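Side-chain contacts in glutathione S-transferase (Sphingomonas paucimobilis, PDB 1F2E), which binds glutathione and, like its relatives, probably transfers it to electrophilic substrates: residues 75-78 with 79-82; 84-88 with 89-93; 107-110 with 111-115; 115-119 with 120-124; 137-140 with 141-145. One frame throughout, in Å; residues are numbered along the deposited sequence.

Five local contacts follow one another along the chain, each at the end of a helix or in a turn beside one. Interaction 1 lies in the linker after helix 66-75, in the thioredoxin-like N-terminal domain, and interaction 2 runs from that linker into the first turn of helix 89-113; their centres lie about 13 Å apart, and a salt bridge from Asp75 to Arg91 joins them. Interaction 3 ends that same helix, about 32 Å (centre to centre) from interaction 2. Interaction 4 shares Pro115 with it and starts helix 119-141, whose other end carries interaction 5, its centre about 30 Å away. Together they mark how the chain leaves one domain and turns through the helical one.

Interaction 1. Residues 75-78 with 79-82; sequences DQNP and ASGL
With its CG anti to the backbone nitrogen (chi1 -177°), Asn77 brings its amide forward beside Ala79, while Ser80 turns OG in between its own N and carbonyl carbon (chi1 72°), back toward the carbonyl of Asn77. That carbonyl oxygen is gripped twice. Ser80 OG donates to Asn77 O at 2.7 Å, lying in the carbonyl plane, whereas Ser80 N reaches Asn77 O at 3.0 Å from well above the plane. The side-chain oxygen adds a weak bond, Ala79 N to Asn77 OD1 at 3.1 Å, and OD1 also rests 3.3 Å from Ala79 CB. This is an Asx turn laid over a beta turn from Asn77 to Ser80, with Pro78 as its second residue, in the linker that leaves helix 66-75 for the helical domain. The other end of the amide, ND2, bonds to Thr21 O and so ties the turn to helix 12-21. An alanine here, with neither OD1 for Ala79 N nor ND2 for Thr21 O, would probably leave the turn less firmly attached to that helix. Next along, Gly81 N donates to Pro78 O at 3.3 Å from far above the carbonyl plane, and the positive phi of Gly81 suits a glycine.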
# COMPACT_ATOMS: atom_id res chain seq x y z
N ASP A 75 15.06 -8.53 -3.64
CA ASP A 75 16.15 -8.66 -2.67
C ASP A 75 16.85 -10.01 -2.71
O ASP A 75 18.03 -10.09 -2.38
CB ASP A 75 15.64 -8.41 -1.24
CG ASP A 75 15.19 -6.97 -1.03
OD1 ASP A 75 14.56 -6.69 0.01
OD2 ASP A 75 15.48 -6.11 -1.89
N GLN A 76 16.13 -11.06 -3.09
CA GLN A 76 16.72 -12.39 -3.16
C GLN A 76 17.85 -12.48 -4.18
O GLN A 76 18.73 -13.34 -4.07
CB GLN A 76 15.64 -13.43 -3.47
CG GLN A 76 14.59 -13.54 -2.39
CD GLN A 76 15.20 -13.51 -1.00
OE1 GLN A 76 15.98 -14.39 -0.62
NE2 GLN A 76 14.85 -12.48 -0.22
N ASN A 77 17.84 -11.61 -5.18
CA ASN A 77 18.91 -11.61 -6.16
C ASN A 77 19.43 -10.20 -6.39
O ASN A 77 19.00 -9.50 -7.30
CB ASN A 77 18.47 -12.22 -7.50
CG ASN A 77 19.63 -12.28 -8.50
OD1 ASN A 77 20.79 -12.04 -8.15
ND2 ASN A 77 19.32 -12.60 -9.76
N PRO A 78 20.38 -9.77 -5.55
CA PRO A 78 20.94 -8.41 -5.70
C PRO A 78 21.66 -8.18 -7.03
O PRO A 78 21.83 -7.03 -7.46
CB PRO A 78 21.84 -8.27 -4.47
CG PRO A 78 22.19 -9.68 -4.12
CD PRO A 78 20.91 -10.44 -4.36
N ALA A 79 22.08 -9.25 -7.69
CA ALA A 79 22.76 -9.14 -8.97
C ALA A 79 21.80 -8.70 -10.08
O ALA A 79 22.23 -8.23 -11.12
CB ALA A 79 23.40 -10.47 -9.35
N SER A 80 20.49 -8.83 -9.85
CA SER A 80 19.49 -8.44 -10.85
C SER A 80 19.18 -6.94 -10.76
O SER A 80 18.73 -6.33 -11.73
CB SER A 80 18.20 -9.22 -10.65
OG SER A 80 17.53 -8.77 -9.48
N GLY A 81 19.41 -6.37 -9.58
CA GLY A 81 19.15 -4.96 -9.36
C GLY A 81 17.73 -4.48 -9.64
O GLY A 81 17.56 -3.42 -10.23
N LEU A 82 16.72 -5.23 -9.22
CA LEU A 82 15.33 -4.83 -9.46
C LEU A 82 14.74 -3.93 -8.39
O LEU A 82 13.57 -3.56 -8.43
CB LEU A 82 14.44 -6.06 -9.62
CG LEU A 82 14.48 -6.78 -10.96
CD1 LEU A 82 13.38 -7.84 -10.95
CD2 LEU A 82 14.25 -5.80 -12.11

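Interaction 2. Residues 84-88 with 89-93; sequences PAEGS and LDRYR
Pro84 lays its ring across Asp90 at about a right angle, with CG 3.3 Å from Asp90 O and CB 3.4 Å from Asp90 OD2. Its carbonyl oxygen meets the guanidinium edge of Arg91, where NH1 gives Pro84 O a weak bond of 2.8 Å. Ala85 opens a type II beta turn that delivers the chain into helix 89-113. A bend at chi2 (-87°) folds the Glu86 chain back and lays its carboxylate on the guanidinium of Arg91, the planes 23° apart. The pair is a long salt bridge of charge alone, Glu86 OE1 lying 3.6 Å from Arg91 NE and well out of the guanidinium plane; the stronger partner of Glu86 is Arg91 of the second subunit. A water accepts from Arg91 NE and donates to Glu86 OE1, while a second water links Glu86 OE2, Gly87 N and Tyr92 OH. Arg91 NH2 forms a salt bridge with Asp75, and Tyr92 OH bonds to Asp75 of the second subunit, which places this turn at the dimer interface. Gly87 has backbone angles that call for glycine. Ser88 closes the turn, its OG 2.7 Å from Ala85 O in the carbonyl plane, and Ser88 O receives Arg91 N at 3.0 Å.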
# COMPACT_ATOMS: atom_id res chain seq x y z
N PRO A 84 16.43 -0.87 -5.30
CA PRO A 84 17.66 -0.35 -4.70
C PRO A 84 18.05 -1.12 -3.44
O PRO A 84 17.23 -1.81 -2.84
CB PRO A 84 17.32 1.13 -4.43
CG PRO A 84 15.82 1.22 -4.53
CD PRO A 84 15.47 0.21 -5.59
N ALA A 85 19.32 -1.01 -3.05
CA ALA A 85 19.83 -1.70 -1.88
C ALA A 85 19.34 -1.09 -0.57
O ALA A 85 19.05 0.11 -0.50
CB ALA A 85 21.34 -1.70 -1.91
N GLU A 86 19.23 -1.92 0.46
CA GLU A 86 18.80 -1.47 1.78
C GLU A 86 19.74 -0.36 2.24
O GLU A 86 20.93 -0.38 1.92
CB GLU A 86 18.86 -2.62 2.78
CG GLU A 86 17.63 -3.54 2.79
CD GLU A 86 16.52 -3.06 3.73
OE1 GLU A 86 15.56 -3.82 3.95
OE2 GLU A 86 16.62 -1.92 4.25
N GLY A 87 19.21 0.60 2.98
CA GLY A 87 20.05 1.68 3.47
C GLY A 87 20.09 2.90 2.57
O GLY A 87 20.50 3.97 3.00
N SER A 88 19.68 2.74 1.31
CA SER A 88 19.70 3.87 0.40
C SER A 88 18.38 4.63 0.41
O SER A 88 17.30 4.04 0.58
CB SER A 88 20.01 3.41 -1.03
OG SER A 88 18.98 2.59 -1.54
N LEU A 89 18.46 5.94 0.24
CA LEU A 89 17.28 6.79 0.24
C LEU A 89 16.39 6.32 -0.91
O LEU A 89 15.16 6.31 -0.80
CB LEU A 89 17.70 8.24 0.01
CG LEU A 89 16.79 9.39 0.45
CD1 LEU A 89 17.24 10.65 -0.29
CD2 LEU A 89 15.33 9.10 0.15
N ASP A 90 17.03 5.93 -2.00
CA ASP A 90 16.33 5.48 -3.19
C ASP A 90 15.38 4.32 -2.92
O ASP A 90 14.44 4.09 -3.67
CB ASP A 90 17.33 5.09 -4.28
CG ASP A 90 16.69 4.95 -5.65
OD1 ASP A 90 15.89 5.84 -6.02
OD2 ASP A 90 16.98 3.96 -6.37
N ARG A 91 15.61 3.58 -1.84
CA ARG A 91 14.75 2.46 -1.50
C ARG A 91 13.38 2.94 -1.04
O ARG A 91 12.36 2.31 -1.31
CB ARG A 91 15.38 1.59 -0.41
CG ARG A 91 14.70 0.24 -0.24
CD ARG A 91 15.48 -0.66 0.69
NE ARG A 91 14.79 -1.93 0.94
CZ ARG A 91 14.86 -3.00 0.16
NH1 ARG A 91 15.59 -2.99 -0.95
NH2 ARG A 91 14.19 -4.09 0.50
N TYR A 92 13.37 4.07 -0.34
CA TYR A 92 12.12 4.63 0.15
C TYR A 92 11.33 5.19 -1.02
O TYR A 92 10.10 5.11 -1.04
CB TYR A 92 12.40 5.70 1.21
CG TYR A 92 13.20 5.14 2.37
CD1 TYR A 92 14.59 5.25 2.40
CD2 TYR A 92 12.57 4.41 3.39
CE1 TYR A 92 15.34 4.65 3.41
CE2 TYR A 92 13.32 3.80 4.40
CZ TYR A 92 14.70 3.92 4.40
OH TYR A 92 15.45 3.30 5.38
N ARG A 93 12.04 5.74 -2.01
CA ARG A 93 11.37 6.26 -3.20
C ARG A 93 10.64 5.08 -3.84
O ARG A 93 9.51 5.20 -4.28
CB ARG A 93 12.37 6.83 -4.21
CG ARG A 93 13.24 7.95 -3.68
CD ARG A 93 14.07 8.57 -4.79
NE ARG A 93 15.02 9.54 -4.25
CZ ARG A 93 16.33 9.35 -4.18
NH1 ARG A 93 16.87 8.22 -4.62
NH2 ARG A 93 17.10 10.29 -3.64
O HOH W 1 12.76 -2.32 3.08
O HOH W 2 16.68 0.86 3.69

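Interaction 3. Residues 107-110 with 111-115; sequences KAFV and PLFAP
Val110, Phe109 and Pro111 carry this contact, a proline kink near the C-terminal end of helix 89-113 in the all-helical domain of the glutathione S-transferase fold. Pro111 has no N-H to offer the preceding turn, and its CD instead sits 3.8 Å from Lys107 O, where a helical hydrogen bond would otherwise form. Past the kink the backbone is held chiefly by i to i+3 bonds. Phe109 O takes Leu112 N at 2.7 Å and, weakly, Phe113 N. Val110 contributes mainly through its carbonyl: Val110 O takes Phe113 N at 2.9 Å and, weakly, Ala114 N. Each of the two carbonyls is thereby approached by two donors, as the last turn tightens before the chain leaves the helix.

One turn apart, Phe109 and Phe113 point the same way. In both, CG stands anti to the carbonyl carbon (chi1 -75° and -64°), which sets the rings side by side with planes only 17° apart. They are slid so far that they barely overlap, the centroids being 5.7 Å apart. Trp164 meets each of them edge-to-face, and Phe109 also packs on Val129 of helix 119-141, while the pyrrolidine of Pro111 lies against Ala125 of that helix. The side chain of Lys107 comes within about 4 Å of a bound glutathione, and its NZ forms a salt bridge with Glu104 of the second subunit. The closest side-chain approach between the phenylalanines brings the rim of one ring to the stem of the other: Phe113 CE1 lies 3.6 Å from Phe109 CB.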
# COMPACT_ATOMS: atom_id res chain seq x y z
N LYS A 107 -6.47 0.23 -6.49
CA LYS A 107 -7.78 0.33 -5.86
C LYS A 107 -8.82 1.08 -6.68
O LYS A 107 -10.02 0.82 -6.54
CB LYS A 107 -7.64 0.93 -4.46
CG LYS A 107 -6.98 -0.05 -3.49
CD LYS A 107 -7.73 -1.39 -3.53
CE LYS A 107 -7.10 -2.44 -2.62
NZ LYS A 107 -7.94 -3.67 -2.55
N ALA A 108 -8.38 1.99 -7.54
CA ALA A 108 -9.30 2.75 -8.38
C ALA A 108 -10.05 1.86 -9.37
O ALA A 108 -11.13 2.21 -9.84
CB ALA A 108 -8.54 3.85 -9.13
N PHE A 109 -9.46 0.71 -9.69
CA PHE A 109 -10.03 -0.27 -10.63
C PHE A 109 -11.11 -1.17 -10.03
O PHE A 109 -12.06 -1.53 -10.71
CB PHE A 109 -8.93 -1.21 -11.16
CG PHE A 109 -8.02 -0.59 -12.17
CD1 PHE A 109 -8.36 -0.60 -13.53
CD2 PHE A 109 -6.83 0.00 -11.78
CE1 PHE A 109 -7.52 -0.04 -14.48
CE2 PHE A 109 -5.97 0.57 -12.73
CZ PHE A 109 -6.32 0.55 -14.08
N VAL A 110 -10.94 -1.54 -8.77
CA VAL A 110 -11.87 -2.45 -8.09
C VAL A 110 -13.33 -2.38 -8.54
O VAL A 110 -13.88 -3.38 -9.00
CB VAL A 110 -11.78 -2.27 -6.55
CG1 VAL A 110 -12.85 -3.10 -5.85
CG2 VAL A 110 -10.39 -2.70 -6.06
N PRO A 111 -13.97 -1.20 -8.43
CA PRO A 111 -15.37 -1.07 -8.84
C PRO A 111 -15.65 -1.53 -10.27
O PRO A 111 -16.74 -2.03 -10.56
CB PRO A 111 -15.64 0.42 -8.66
CG PRO A 111 -14.71 0.81 -7.55
CD PRO A 111 -13.44 0.08 -7.91
N LEU A 112 -14.67 -1.37 -11.15
CA LEU A 112 -14.81 -1.75 -12.55
C LEU A 112 -14.69 -3.25 -12.76
O LEU A 112 -15.11 -3.78 -13.79
CB LEU A 112 -13.74 -1.05 -13.40
CG LEU A 112 -13.74 0.48 -13.40
CD1 LEU A 112 -12.54 0.98 -14.19
CD2 LEU A 112 -15.05 1.00 -13.99
N PHE A 113 -14.10 -3.94 -11.79
CA PHE A 113 -13.91 -5.39 -11.87
C PHE A 113 -14.99 -6.11 -11.07
O PHE A 113 -15.13 -7.33 -11.18
CB PHE A 113 -12.53 -5.77 -11.33
CG PHE A 113 -11.38 -5.22 -12.12
CD1 PHE A 113 -10.12 -5.09 -11.54
CD2 PHE A 113 -11.54 -4.85 -13.46
CE1 PHE A 113 -9.04 -4.59 -12.27
CE2 PHE A 113 -10.48 -4.36 -14.20
CZ PHE A 113 -9.23 -4.23 -13.61
N ALA A 114 -15.72 -5.36 -10.26
CA ALA A 114 -16.79 -5.94 -9.45
C ALA A 114 -18.05 -6.10 -10.29
O ALA A 114 -18.34 -5.27 -11.15
CB ALA A 114 -17.07 -5.05 -8.24
N PRO A 115 -18.81 -7.18 -10.05
CA PRO A 115 -20.04 -7.46 -10.79
C PRO A 115 -21.22 -6.55 -10.43
O PRO A 115 -21.73 -5.80 -11.28
CB PRO A 115 -20.32 -8.91 -10.44
CG PRO A 115 -19.86 -8.97 -9.00
CD PRO A 115 -18.54 -8.23 -9.05

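Interaction 4. Residues 115-119 with 120-124; sequences PATSD and EAKAA
Ser118 caps the amino end of helix 119-141 by receiving Ala121 N on its side-chain oxygen, the classical N-cap. The bond from Ala121 N to Ser118 OG is 3.1 Å long and nearly straight, with an angle of 165° at the hydrogen. It depends on the serine rotamer: chi1 of 76° folds OG between the backbone N and the carbonyl carbon, over the opening turn.

Thr117, the residue before the cap, takes a different conformation. Its CG2 is anti to the backbone nitrogen and reaches into the first turn, where it presses on Ala121 CB at 3.3 Å, tighter than usual van der Waals contact. On the other branch, OG1 is directed to Pro111 O of the preceding helix, so the two branches of one threonine serve two helices. Lys122 completes the arrangement by passing its aliphatic chain obliquely across the threonine, with CG 3.6 Å from Thr117 CG2. Thr117 and Lys122 thus stand at N' and N4, the positions that a hydrophobic staple would join, here filled by a threonine methyl and the carbons of a lysine.

Lys122 then bends at its last torsion (chi4 52°), which brings NZ back over the loop. There NZ donates to Thr117 O at 3.2 Å from above the carbonyl plane, and a weak bond to Ala114 O adds a second hold on the ammonium group. Asp119 and Glu120, in the first turn, would probably interact favourably with the helix dipole. Beyond the cap, regular backbone bonding takes over, with Lys122 N 2.9 Å from Ser118 O and Ala123 N 2.8 Å from Asp119 O.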
# COMPACT_ATOMS: atom_id res chain seq x y z
N PRO A 115 -18.81 -7.18 -10.05
CA PRO A 115 -20.04 -7.46 -10.79
C PRO A 115 -21.22 -6.55 -10.43
O PRO A 115 -21.73 -5.80 -11.28
CB PRO A 115 -20.32 -8.91 -10.44
CG PRO A 115 -19.86 -8.97 -9.00
CD PRO A 115 -18.54 -8.23 -9.05
N ALA A 116 -21.63 -6.61 -9.17
CA ALA A 116 -22.77 -5.83 -8.68
C ALA A 116 -22.63 -4.31 -8.76
O ALA A 116 -23.57 -3.59 -8.44
CB ALA A 116 -23.08 -6.25 -7.25
N THR A 117 -21.47 -3.82 -9.19
CA THR A 117 -21.29 -2.37 -9.27
C THR A 117 -22.32 -1.70 -10.18
O THR A 117 -22.64 -2.21 -11.25
CB THR A 117 -19.88 -2.01 -9.78
OG1 THR A 117 -18.90 -2.61 -8.93
CG2 THR A 117 -19.69 -0.51 -9.78
N SER A 118 -22.84 -0.56 -9.73
CA SER A 118 -23.83 0.19 -10.50
C SER A 118 -23.15 0.97 -11.61
O SER A 118 -21.93 1.09 -11.63
CB SER A 118 -24.57 1.17 -9.59
OG SER A 118 -23.75 2.29 -9.30
N ASP A 119 -23.94 1.51 -12.53
CA ASP A 119 -23.40 2.29 -13.64
C ASP A 119 -22.73 3.55 -13.15
O ASP A 119 -21.67 3.93 -13.64
CB ASP A 119 -24.51 2.68 -14.62
CG ASP A 119 -25.20 1.48 -15.22
OD1 ASP A 119 -24.52 0.66 -15.87
OD2 ASP A 119 -26.43 1.36 -15.04
N GLU A 120 -23.36 4.20 -12.18
CA GLU A 120 -22.81 5.43 -11.62
C GLU A 120 -21.47 5.14 -10.95
O GLU A 120 -20.50 5.88 -11.13
CB GLU A 120 -23.77 6.02 -10.58
CG GLU A 120 -25.11 6.45 -11.14
CD GLU A 120 -25.95 7.19 -10.11
OE1 GLU A 120 -26.23 6.60 -9.04
OE2 GLU A 120 -26.32 8.36 -10.36
N ALA A 121 -21.42 4.07 -10.16
CA ALA A 121 -20.19 3.71 -9.46
C ALA A 121 -19.10 3.40 -10.49
O ALA A 121 -17.94 3.76 -10.30
CB ALA A 121 -20.44 2.50 -8.55
N LYS A 122 -19.49 2.73 -11.58
CA LYS A 122 -18.54 2.39 -12.63
C LYS A 122 -18.04 3.66 -13.30
O LYS A 122 -16.85 3.80 -13.58
CB LYS A 122 -19.19 1.49 -13.67
CG LYS A 122 -19.23 0.03 -13.26
CD LYS A 122 -19.83 -0.84 -14.35
CE LYS A 122 -19.51 -2.32 -14.11
NZ LYS A 122 -19.88 -2.75 -12.73
N ALA A 123 -18.95 4.60 -13.54
CA ALA A 123 -18.59 5.86 -14.17
C ALA A 123 -17.61 6.62 -13.29
O ALA A 123 -16.66 7.24 -13.79
CB ALA A 123 -19.84 6.71 -14.41
N ALA A 124 -17.83 6.57 -11.98
CA ALA A 124 -16.97 7.25 -11.02
C ALA A 124 -15.60 6.59 -11.00
O ALA A 124 -14.58 7.27 -10.97
CB ALA A 124 -17.59 7.20 -9.62

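Interaction 5. Residues 137-140 with 141-145; sequences DKEL and AGRDH
A salt bridge four residues apart, from Glu139 to Arg143, spans the C-terminal end of helix 119-141, where the chain passes into the loop leading to helix 153-161. Glu139 OE2 and Arg143 NH1 stand 2.8 Å apart, but the hydrogen bond between them is weak, bent to 123° at the hydrogen, and the carboxylate and guanidinium planes are turned by 44°. The glutamate chain runs out with CG anti to the backbone nitrogen (chi1 -160°), and the guanidinium comes across it. The finer fit of the arginine over that chain is doubtful in the model.

A water adds a second link between the two residues: it donates to Glu139 O at 2.7 Å and accepts from Arg143 NE at 3.0 Å. The same carbonyl also receives a weak bond from Gly142 N, so Glu139 binds the loop through both side chain and backbone. On the buried side of the helix, Leu140 places CD2 3.8 Å from His145 C and packs against Leu158, Leu178 and Tyr181. Asp137 OD2 accepts from Leu178 N, linking this last turn to helix 176-185.

Putting an alanine in place of Glu139 would probably leave the charge of Arg143 without its mate and its side chain freer to swing into solvent. Lying at a helix carboxyl end, the arginine is likely to be favoured by the helix dipole as well, adding to its weak, bent bond with the carboxylate.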
# COMPACT_ATOMS: atom_id res chain seq x y z
N ASP A 137 0.83 9.54 -17.01
CA ASP A 137 1.34 9.80 -18.36
C ASP A 137 2.26 11.02 -18.37
O ASP A 137 3.36 10.98 -18.94
CB ASP A 137 0.16 10.01 -19.33
CG ASP A 137 0.62 10.23 -20.77
OD1 ASP A 137 0.52 11.38 -21.25
OD2 ASP A 137 1.07 9.26 -21.42
N LYS A 138 1.80 12.09 -17.75
CA LYS A 138 2.55 13.34 -17.62
C LYS A 138 3.86 13.04 -16.90
O LYS A 138 4.92 13.55 -17.26
CB LYS A 138 1.71 14.33 -16.81
CG LYS A 138 2.36 15.68 -16.54
CD LYS A 138 1.43 16.51 -15.64
CE LYS A 138 1.99 17.90 -15.37
NZ LYS A 138 1.11 18.68 -14.46
N GLU A 139 3.77 12.20 -15.88
CA GLU A 139 4.92 11.82 -15.07
C GLU A 139 5.94 10.99 -15.86
O GLU A 139 7.14 11.26 -15.81
CB GLU A 139 4.44 11.05 -13.84
CG GLU A 139 5.42 11.02 -12.70
CD GLU A 139 4.87 10.31 -11.48
OE1 GLU A 139 3.75 10.65 -11.05
OE2 GLU A 139 5.55 9.41 -10.95
N LEU A 140 5.47 9.98 -16.58
CA LEU A 140 6.39 9.13 -17.33
C LEU A 140 6.83 9.70 -18.67
O LEU A 140 7.66 9.11 -19.36
CB LEU A 140 5.81 7.73 -17.51
CG LEU A 140 5.94 6.83 -16.27
CD1 LEU A 140 5.14 5.55 -16.44
CD2 LEU A 140 7.42 6.52 -16.04
N ALA A 141 6.27 10.84 -19.04
CA ALA A 141 6.66 11.48 -20.29
C ALA A 141 8.02 12.12 -20.03
O ALA A 141 8.82 12.30 -20.95
CB ALA A 141 5.64 12.54 -20.70
N GLY A 142 8.27 12.43 -18.76
CA GLY A 142 9.52 13.07 -18.36
C GLY A 142 10.67 12.18 -17.88
O GLY A 142 11.78 12.68 -17.73
N ARG A 143 10.42 10.90 -17.64
CA ARG A 143 11.47 9.97 -17.20
C ARG A 143 11.41 8.70 -18.04
O ARG A 143 10.54 8.55 -18.90
CB ARG A 143 11.28 9.54 -15.75
CG ARG A 143 10.65 10.56 -14.85
CD ARG A 143 10.03 9.85 -13.67
NE ARG A 143 9.27 10.78 -12.84
CZ ARG A 143 8.42 10.42 -11.90
NH1 ARG A 143 8.21 9.13 -11.66
NH2 ARG A 143 7.78 11.34 -11.19
N ASP A 144 12.32 7.77 -17.76
CA ASP A 144 12.36 6.50 -18.47
C ASP A 144 11.65 5.45 -17.62
O ASP A 144 10.90 4.62 -18.14
CB ASP A 144 13.80 6.04 -18.68
CG ASP A 144 14.65 7.07 -19.40
OD1 ASP A 144 14.28 7.48 -20.52
OD2 ASP A 144 15.70 7.46 -18.85
N HIS A 145 11.91 5.49 -16.32
CA HIS A 145 11.36 4.53 -15.38
C HIS A 145 10.50 5.19 -14.31
O HIS A 145 10.71 6.35 -13.96
CB HIS A 145 12.51 3.76 -14.76
CG HIS A 145 13.46 3.21 -15.78
ND1 HIS A 145 13.20 2.06 -16.49
CD2 HIS A 145 14.63 3.68 -16.24
CE1 HIS A 145 14.17 1.85 -17.36
NE2 HIS A 145 15.06 2.83 -17.23
O HOH W 3 8.54 13.14 -14.50